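Local coordinates for cyclodipeptide synthase, BtCDPS (Bacillus thermoamylovorans, PDB 6ZTU), which probably acts as an aminoacyltransferase of the cyclodipeptide synthase family, joining two aminoacyl groups into a cyclic dipeptide, at residues Tyr23-Ile33 with Trp51-Leu62. Residues are numbered along the deposited sequence; the frame is centred on the assembly and turned at random.
Sequences YKNKTHILLGI and WSSKNFKNVTVL. With 0RE ((2S)-hexane-1,2-diol), chain B.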
ATOM      1  N   TYR A  23     -12.112 -10.942  -4.011  1.00 27.28           N
ATOM      2  CA  TYR A  23     -12.008 -11.227  -2.584  1.00 28.46           C
ATOM      3  C   TYR A  23     -12.675 -12.553  -2.237  1.00 27.60           C
ATOM      4  O   TYR A  23     -12.126 -13.358  -1.478  1.00 28.41           O
ATOM      5  CB  TYR A  23     -12.632 -10.084  -1.778  1.00 29.09           C
ATOM      6  CG  TYR A  23     -12.967 -10.448  -0.361  1.00 28.92           C
ATOM      7  CD1 TYR A  23     -11.967 -10.677   0.566  1.00 31.93           C
ATOM      8  CD2 TYR A  23     -14.289 -10.559   0.054  1.00 35.52           C
ATOM      9  CE1 TYR A  23     -12.264 -11.010   1.864  1.00 35.47           C
ATOM     10  CE2 TYR A  23     -14.595 -10.893   1.355  1.00 34.26           C
ATOM     11  CZ  TYR A  23     -13.580 -11.118   2.257  1.00 38.02           C
ATOM     12  OH  TYR A  23     -13.865 -11.451   3.565  1.00 45.64           O
ATOM     13  N   LYS A  24     -13.873 -12.791  -2.773  1.00 28.20           N
ATOM     14  CA  LYS A  24     -14.566 -14.034  -2.454  1.00 28.69           C
ATOM     15  C   LYS A  24     -13.851 -15.252  -3.023  1.00 32.25           C
ATOM     16  O   LYS A  24     -14.015 -16.355  -2.489  1.00 31.78           O
ATOM     17  CB  LYS A  24     -16.002 -13.966  -2.960  1.00 30.23           C
ATOM     18  CG  LYS A  24     -16.891 -13.087  -2.080  1.00 35.39           C
ATOM     19  CD  LYS A  24     -18.300 -13.006  -2.639  1.00 38.49           C
ATOM     20  CE  LYS A  24     -19.138 -11.994  -1.871  1.00 48.19           C
ATOM     21  NZ  LYS A  24     -19.208 -12.331  -0.419  1.00 52.15           N
ATOM     22  N   ASN A  25     -13.061 -15.083  -4.085  1.00 31.62           N
ATOM     23  CA  ASN A  25     -12.259 -16.197  -4.587  1.00 32.47           C
ATOM     24  C   ASN A  25     -11.127 -16.578  -3.634  1.00 30.90           C
ATOM     25  O   ASN A  25     -10.627 -17.707  -3.709  1.00 31.78           O
ATOM     26  CB  ASN A  25     -11.680 -15.856  -5.960  1.00 32.67           C
ATOM     27  CG  ASN A  25     -12.730 -15.801  -7.048  1.00 36.41           C
ATOM     28  OD1 ASN A  25     -13.816 -16.371  -6.916  1.00 36.95           O
ATOM     29  ND2 ASN A  25     -12.409 -15.119  -8.143  1.00 34.49           N
ATOM     30  N   LYS A  26     -10.695 -15.657  -2.764  1.00 28.09           N
ATOM     31  CA  LYS A  26      -9.710 -15.935  -1.715  1.00 26.83           C
ATOM     32  C   LYS A  26      -8.376 -16.440  -2.273  1.00 27.35           C
ATOM     33  O   LYS A  26      -7.617 -17.098  -1.561  1.00 30.71           O
ATOM     34  CB  LYS A  26     -10.264 -16.922  -0.681  1.00 32.60           C
ATOM     35  CG  LYS A  26     -11.476 -16.387   0.103  1.00 33.27           C
ATOM     36  CD  LYS A  26     -11.097 -15.232   1.040  1.00 33.05           C
ATOM     37  CE  LYS A  26     -12.332 -14.534   1.587  1.00 38.50           C
ATOM     38  NZ  LYS A  26     -13.316 -15.507   2.142  1.00 40.48           N
ATOM     39  N   THR A  27      -8.063 -16.098  -3.527  1.00 28.45           N
ATOM     40  CA  THR A  27      -6.825 -16.568  -4.159  1.00 27.32           C
ATOM     41  C   THR A  27      -5.594 -15.955  -3.496  1.00 29.49           C
ATOM     42  O   THR A  27      -4.635 -16.662  -3.155  1.00 26.11           O
ATOM     43  CB  THR A  27      -6.844 -16.229  -5.652  1.00 28.83           C
ATOM     44  OG1 THR A  27      -7.966 -16.857  -6.287  1.00 31.83           O
ATOM     45  CG2 THR A  27      -5.553 -16.673  -6.351  1.00 30.16           C
ATOM     46  N   HIS A  28      -5.598 -14.636  -3.309  1.00 24.66           N
ATOM     47  CA  HIS A  28      -4.398 -13.979  -2.815  1.00 23.73           C
ATOM     48  C   HIS A  28      -4.769 -12.640  -2.198  1.00 22.86           C
ATOM     49  O   HIS A  28      -5.627 -11.924  -2.727  1.00 23.51           O
ATOM     50  CB  HIS A  28      -3.381 -13.779  -3.947  1.00 24.09           C
ATOM     51  CG  HIS A  28      -2.123 -13.108  -3.512  1.00 24.65           C
ATOM     52  ND1 HIS A  28      -1.953 -11.741  -3.556  1.00 26.53           N
ATOM     53  CD2 HIS A  28      -0.969 -13.615  -3.018  1.00 25.50           C
ATOM     54  CE1 HIS A  28      -0.748 -11.435  -3.114  1.00 25.47           C
ATOM     55  NE2 HIS A  28      -0.133 -12.554  -2.775  1.00 25.61           N
ATOM     56  N   ILE A  29      -4.118 -12.317  -1.085  1.00 22.80           N
ATOM     57  CA  ILE A  29      -4.209 -11.001  -0.467  1.00 22.81           C
ATOM     58  C   ILE A  29      -2.805 -10.416  -0.352  1.00 24.34           C
ATOM     59  O   ILE A  29      -1.840 -11.118  -0.016  1.00 24.11           O
ATOM     60  CB  ILE A  29      -4.922 -11.056   0.904  1.00 23.38           C
ATOM     61  CG1 ILE A  29      -5.081  -9.654   1.503  1.00 24.73           C
ATOM     62  CG2 ILE A  29      -4.170 -11.978   1.859  1.00 24.89           C
ATOM     63  CD1 ILE A  29      -6.032  -9.614   2.710  1.00 23.34           C
ATOM     64  N   LEU A  30      -2.686  -9.134  -0.697  1.00 20.40           N
ATOM     65  CA  LEU A  30      -1.465  -8.362  -0.509  1.00 20.40           C
ATOM     66  C   LEU A  30      -1.730  -7.370   0.617  1.00 23.93           C
ATOM     67  O   LEU A  30      -2.609  -6.511   0.489  1.00 22.98           O
ATOM     68  CB  LEU A  30      -1.080  -7.634  -1.803  1.00 21.21           C
ATOM     69  CG  LEU A  30       0.238  -6.842  -1.806  1.00 20.72           C
ATOM     70  CD1 LEU A  30       1.423  -7.786  -1.552  1.00 20.94           C
ATOM     71  CD2 LEU A  30       0.432  -6.090  -3.099  1.00 22.62           C
ATOM     72  N   LEU A  31      -0.990  -7.497   1.713  1.00 22.27           N
ATOM     73  CA  LEU A  31      -1.212  -6.670   2.898  1.00 22.55           C
ATOM     74  C   LEU A  31      -0.297  -5.457   2.811  1.00 21.90           C
ATOM     75  O   LEU A  31       0.921  -5.598   2.843  1.00 22.40           O
ATOM     76  CB  LEU A  31      -0.936  -7.476   4.166  1.00 22.49           C
ATOM     77  CG  LEU A  31      -1.924  -8.609   4.433  1.00 23.10           C
ATOM     78  CD1 LEU A  31      -1.371  -9.517   5.528  1.00 24.87           C
ATOM     79  CD2 LEU A  31      -3.280  -8.028   4.844  1.00 24.05           C
ATOM     80  N   GLY A  32      -0.883  -4.267   2.670  1.00 22.78           N
ATOM     81  CA  GLY A  32      -0.076  -3.063   2.586  1.00 24.49           C
ATOM     82  C   GLY A  32       0.259  -2.525   3.962  1.00 24.96           C
ATOM     83  O   GLY A  32      -0.647  -2.226   4.743  1.00 24.38           O
ATOM     84  N   ILE A  33       1.548  -2.423   4.288  1.00 23.22           N
ATOM     85  CA  ILE A  33       2.005  -1.954   5.594  1.00 24.26           C
ATOM     86  C   ILE A  33       2.625  -0.583   5.382  1.00 26.94           C
ATOM     87  O   ILE A  33       3.658  -0.458   4.716  1.00 26.06           O
ATOM     88  CB  ILE A  33       3.012  -2.917   6.235  1.00 26.55           C
ATOM     89  CG1 ILE A  33       2.489  -4.357   6.224  1.00 28.32           C
ATOM     90  CG2 ILE A  33       3.366  -2.451   7.651  1.00 27.57           C
ATOM     91  CD1 ILE A  33       1.143  -4.537   6.897  1.00 29.19           C
ATOM     92  N   TRP A  51      -5.639 -13.277  10.377  1.00 31.20           N
ATOM     93  CA  TRP A  51      -6.878 -13.282   9.610  1.00 30.84           C
ATOM     94  C   TRP A  51      -6.632 -13.681   8.162  1.00 30.49           C
ATOM     95  O   TRP A  51      -7.392 -14.470   7.594  1.00 29.49           O
ATOM     96  CB  TRP A  51      -7.545 -11.902   9.691  1.00 31.81           C
ATOM     97  CG  TRP A  51      -8.784 -11.749   8.852  1.00 31.33           C
ATOM     98  CD1 TRP A  51     -10.056 -12.138   9.179  1.00 30.93           C
ATOM     99  CD2 TRP A  51      -8.867 -11.150   7.558  1.00 30.12           C
ATOM    100  NE1 TRP A  51     -10.919 -11.823   8.157  1.00 32.80           N
ATOM    101  CE2 TRP A  51     -10.217 -11.213   7.150  1.00 27.52           C
ATOM    102  CE3 TRP A  51      -7.928 -10.557   6.701  1.00 29.84           C
ATOM    103  CZ2 TRP A  51     -10.653 -10.711   5.920  1.00 29.81           C
ATOM    104  CZ3 TRP A  51      -8.361 -10.060   5.480  1.00 27.43           C
ATOM    105  CH2 TRP A  51      -9.711 -10.138   5.099  1.00 28.09           C
ATOM    106  N   SER A  52      -5.582 -13.132   7.539  1.00 28.64           N
ATOM    107  CA  SER A  52      -5.315 -13.455   6.141  1.00 25.81           C
ATOM    108  C   SER A  52      -5.004 -14.931   5.975  1.00 29.73           C
ATOM    109  O   SER A  52      -5.445 -15.560   5.007  1.00 29.77           O
ATOM    110  CB  SER A  52      -4.145 -12.624   5.620  1.00 27.23           C
ATOM    111  OG  SER A  52      -4.517 -11.266   5.488  1.00 28.42           O
ATOM    112  N   SER A  53      -4.213 -15.483   6.898  1.00 31.97           N
ATOM    113  CA  SER A  53      -3.809 -16.882   6.816  1.00 33.77           C
ATOM    114  C   SER A  53      -5.003 -17.814   6.940  1.00 32.44           C
ATOM    115  O   SER A  53      -4.984 -18.921   6.392  1.00 36.24           O
ATOM    116  CB  SER A  53      -2.783 -17.198   7.908  1.00 32.22           C
ATOM    117  OG  SER A  53      -1.603 -16.436   7.755  1.00 38.91           O
ATOM    118  N   LYS A  54      -6.048 -17.393   7.660  1.00 37.17           N
ATOM    119  CA  LYS A  54      -7.231 -18.234   7.788  1.00 34.04           C
ATOM    120  C   LYS A  54      -8.116 -18.161   6.559  1.00 37.49           C
ATOM    121  O   LYS A  54      -8.809 -19.130   6.242  1.00 39.97           O
ATOM    122  CB  LYS A  54      -8.038 -17.839   9.024  1.00 39.41           C
ATOM    123  CG  LYS A  54      -7.766 -18.711  10.235  1.00 52.00           C
ATOM    124  CD  LYS A  54      -6.267 -18.826  10.518  1.00 51.71           C
ATOM    125  CE  LYS A  54      -6.007 -19.740  11.704  1.00 57.14           C
ATOM    126  NZ  LYS A  54      -7.068 -19.556  12.736  1.00 57.84           N
ATOM    127  N   ASN A  55      -8.091 -17.039   5.847  1.00 32.76           N
ATOM    128  CA  ASN A  55      -9.057 -16.779   4.795  1.00 29.69           C
ATOM    129  C   ASN A  55      -8.529 -17.034   3.391  1.00 35.08           C
ATOM    130  O   ASN A  55      -9.295 -17.484   2.534  1.00 33.68           O
ATOM    131  CB  ASN A  55      -9.547 -15.329   4.888  1.00 31.74           C
ATOM    132  CG  ASN A  55     -10.642 -15.149   5.929  1.00 37.73           C
ATOM    133  OD1 ASN A  55     -11.818 -15.363   5.646  1.00 42.91           O
ATOM    134  ND2 ASN A  55     -10.258 -14.751   7.133  1.00 34.41           N
ATOM    135  N   PHE A  56      -7.256 -16.765   3.120  1.00 30.32           N
ATOM    136  CA  PHE A  56      -6.763 -16.732   1.752  1.00 28.54           C
ATOM    137  C   PHE A  56      -5.823 -17.891   1.446  1.00 30.07           C
ATOM    138  O   PHE A  56      -5.095 -18.369   2.317  1.00 30.75           O
ATOM    139  CB  PHE A  56      -6.039 -15.410   1.477  1.00 30.06           C
ATOM    140  CG  PHE A  56      -6.967 -14.241   1.389  1.00 26.63           C
ATOM    141  CD1 PHE A  56      -7.360 -13.562   2.533  1.00 28.47           C
ATOM    142  CD2 PHE A  56      -7.481 -13.850   0.167  1.00 27.48           C
ATOM    143  CE1 PHE A  56      -8.234 -12.488   2.452  1.00 25.99           C
ATOM    144  CE2 PHE A  56      -8.350 -12.785   0.078  1.00 27.83           C
ATOM    145  CZ  PHE A  56      -8.729 -12.102   1.227  1.00 28.82           C
ATOM    146  N   LYS A  57      -5.830 -18.312   0.177  1.00 27.80           N
ATOM    147  CA  LYS A  57      -4.920 -19.368  -0.263  1.00 31.28           C
ATOM    148  C   LYS A  57      -3.465 -18.918  -0.184  1.00 31.64           C
ATOM    149  O   LYS A  57      -2.587 -19.689   0.223  1.00 28.50           O
ATOM    150  CB  LYS A  57      -5.269 -19.794  -1.689  1.00 30.44           C
ATOM    151  CG  LYS A  57      -6.637 -20.432  -1.822  1.00 36.71           C
ATOM    152  CD  LYS A  57      -6.870 -20.898  -3.248  1.00 44.55           C
ATOM    153  CE  LYS A  57      -8.352 -21.087  -3.533  1.00 49.23           C
ATOM    154  NZ  LYS A  57      -8.565 -21.654  -4.893  1.00 51.21           N
ATOM    155  N   ASN A  58      -3.197 -17.670  -0.554  1.00 29.61           N
ATOM    156  CA  ASN A  58      -1.850 -17.127  -0.609  1.00 28.06           C
ATOM    157  C   ASN A  58      -1.850 -15.748   0.021  1.00 25.91           C
ATOM    158  O   ASN A  58      -2.784 -14.970  -0.194  1.00 26.50           O
ATOM    159  CB  ASN A  58      -1.354 -17.022  -2.053  1.00 29.68           C
ATOM    160  CG  ASN A  58      -1.427 -18.339  -2.782  1.00 31.55           C
ATOM    161  OD1 ASN A  58      -0.530 -19.169  -2.659  1.00 28.51           O
ATOM    162  ND2 ASN A  58      -2.494 -18.540  -3.545  1.00 33.59           N
ATOM    163  N   VAL A  59      -0.789 -15.452   0.771  1.00 26.23           N
ATOM    164  CA  VAL A  59      -0.631 -14.216   1.524  1.00 26.25           C
ATOM    165  C   VAL A  59       0.740 -13.630   1.212  1.00 28.53           C
ATOM    166  O   VAL A  59       1.754 -14.331   1.304  1.00 27.79           O
ATOM    167  CB  VAL A  59      -0.754 -14.461   3.039  1.00 26.32           C
ATOM    168  CG1 VAL A  59      -0.531 -13.174   3.809  1.00 26.80           C
ATOM    169  CG2 VAL A  59      -2.093 -15.118   3.388  1.00 25.27           C
ATOM    170  N   THR A  60       0.773 -12.342   0.878  1.00 24.71           N
ATOM    171  CA  THR A  60       2.007 -11.595   0.676  1.00 23.38           C
ATOM    172  C   THR A  60       1.905 -10.288   1.452  1.00 23.70           C
ATOM    173  O   THR A  60       0.818  -9.716   1.584  1.00 24.70           O
ATOM    174  CB  THR A  60       2.250 -11.308  -0.819  1.00 25.53           C
ATOM    175  OG1 THR A  60       2.240 -12.539  -1.553  1.00 25.99           O
ATOM    176  CG2 THR A  60       3.593 -10.593  -1.040  1.00 24.14           C
ATOM    177  N   VAL A  61       3.037  -9.829   1.979  1.00 23.45           N
ATOM    178  CA  VAL A  61       3.124  -8.556   2.697  1.00 24.51           C
ATOM    179  C   VAL A  61       3.937  -7.580   1.852  1.00 24.18           C
ATOM    180  O   VAL A  61       5.041  -7.912   1.402  1.00 25.00           O
ATOM    181  CB  VAL A  61       3.768  -8.755   4.084  1.00 25.27           C
ATOM    182  CG1 VAL A  61       4.061  -7.426   4.758  1.00 25.89           C
ATOM    183  CG2 VAL A  61       2.871  -9.618   4.957  1.00 28.34           C
ATOM    184  N   LEU A  62       3.403  -6.372   1.648  1.00 20.92           N
ATOM    185  CA  LEU A  62       4.096  -5.315   0.915  1.00 20.06           C
ATOM    186  C   LEU A  62       4.539  -4.228   1.886  1.00 22.44           C
ATOM    187  O   LEU A  62       3.702  -3.636   2.579  1.00 23.40           O
ATOM    188  CB  LEU A  62       3.191  -4.701  -0.156  1.00 21.37           C
ATOM    189  CG  LEU A  62       3.880  -3.663  -1.055  1.00 22.59           C
ATOM    190  CD1 LEU A  62       4.912  -4.327  -1.993  1.00 25.24           C
ATOM    191  CD2 LEU A  62       2.828  -2.875  -1.846  1.00 23.39           C
TER
HETATM  192  O01 0RE B 301      -0.382   2.969   0.821  1.00 43.67           O
HETATM  193  C02 0RE B 301      -0.769   2.156   1.884  1.00 43.91           C
HETATM  194  C03 0RE B 301      -0.656   0.699   1.449  1.00 36.16           C
HETATM  195  O04 0RE B 301      -1.771   0.355   0.672  1.00 39.28           O
HETATM  196  C05 0RE B 301       0.631   0.526   0.652  1.00 38.04           C
HETATM  197  C06 0RE B 301       1.834   0.877   1.526  1.00 36.67           C
HETATM  198  C07 0RE B 301       3.085   0.834   0.655  1.00 37.19           C
HETATM  199  C08 0RE B 301       3.917  -0.335   1.151  1.00 31.68           C
HETATM  200  O   HOH W   1     -11.945 -18.333   2.985  1.00 46.14           O
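Ile29 and Lys26 clamp the Phe56 ring from opposite faces. Ile29 CB stands over one face, 3.6 Å from the centroid of the Phe56 ring, and Lys26 CD over the other, both as CH-pi contacts. With CG1 of Ile29 anti to the backbone N (chi1 -177°), CD1 runs on past Phe56 CE1 to Ser52 OG, itself hydrogen-bonded to Leu48 O, and to the edge of the Trp51 ring, 3.6 Å from Trp51 CZ3. The Lys26 chain, bent at chi2 and chi4, lies across the ring and ends beside the C-terminal end of helix 42-55, where a water links Lys26 NZ to Asn55 O. Tyr23 CD1 meets Phe56 CZ rim to rim at 3.6 Å. With an alanine here instead of Phe56, the gap between Ile29 and Lys26 would probably stay unfilled and Tyr23 would lose this rim contact. Lys57 N bonds Lys26 O at 2.8 Å, and parallel pairing follows from Ile29 N to Asn58 O through to Ile33 N and Leu62 O. On the face shared by His28, Leu30 and Thr60, His28 NE2 donates in its ring plane to Thr60 OG1 (2.7 Å, 169°); ND1 is hydrogen-bonded to Ser196 OG, and Asp109 also bonds Thr60 OG1. Gly32, Ile33 and Leu62 line the hexanediol pocket at the strands' C-terminal ends. Strand 28-32, helix 42-55 and strand 58-63 form a beta-alpha-beta unit of the Rossmann-like HUP fold.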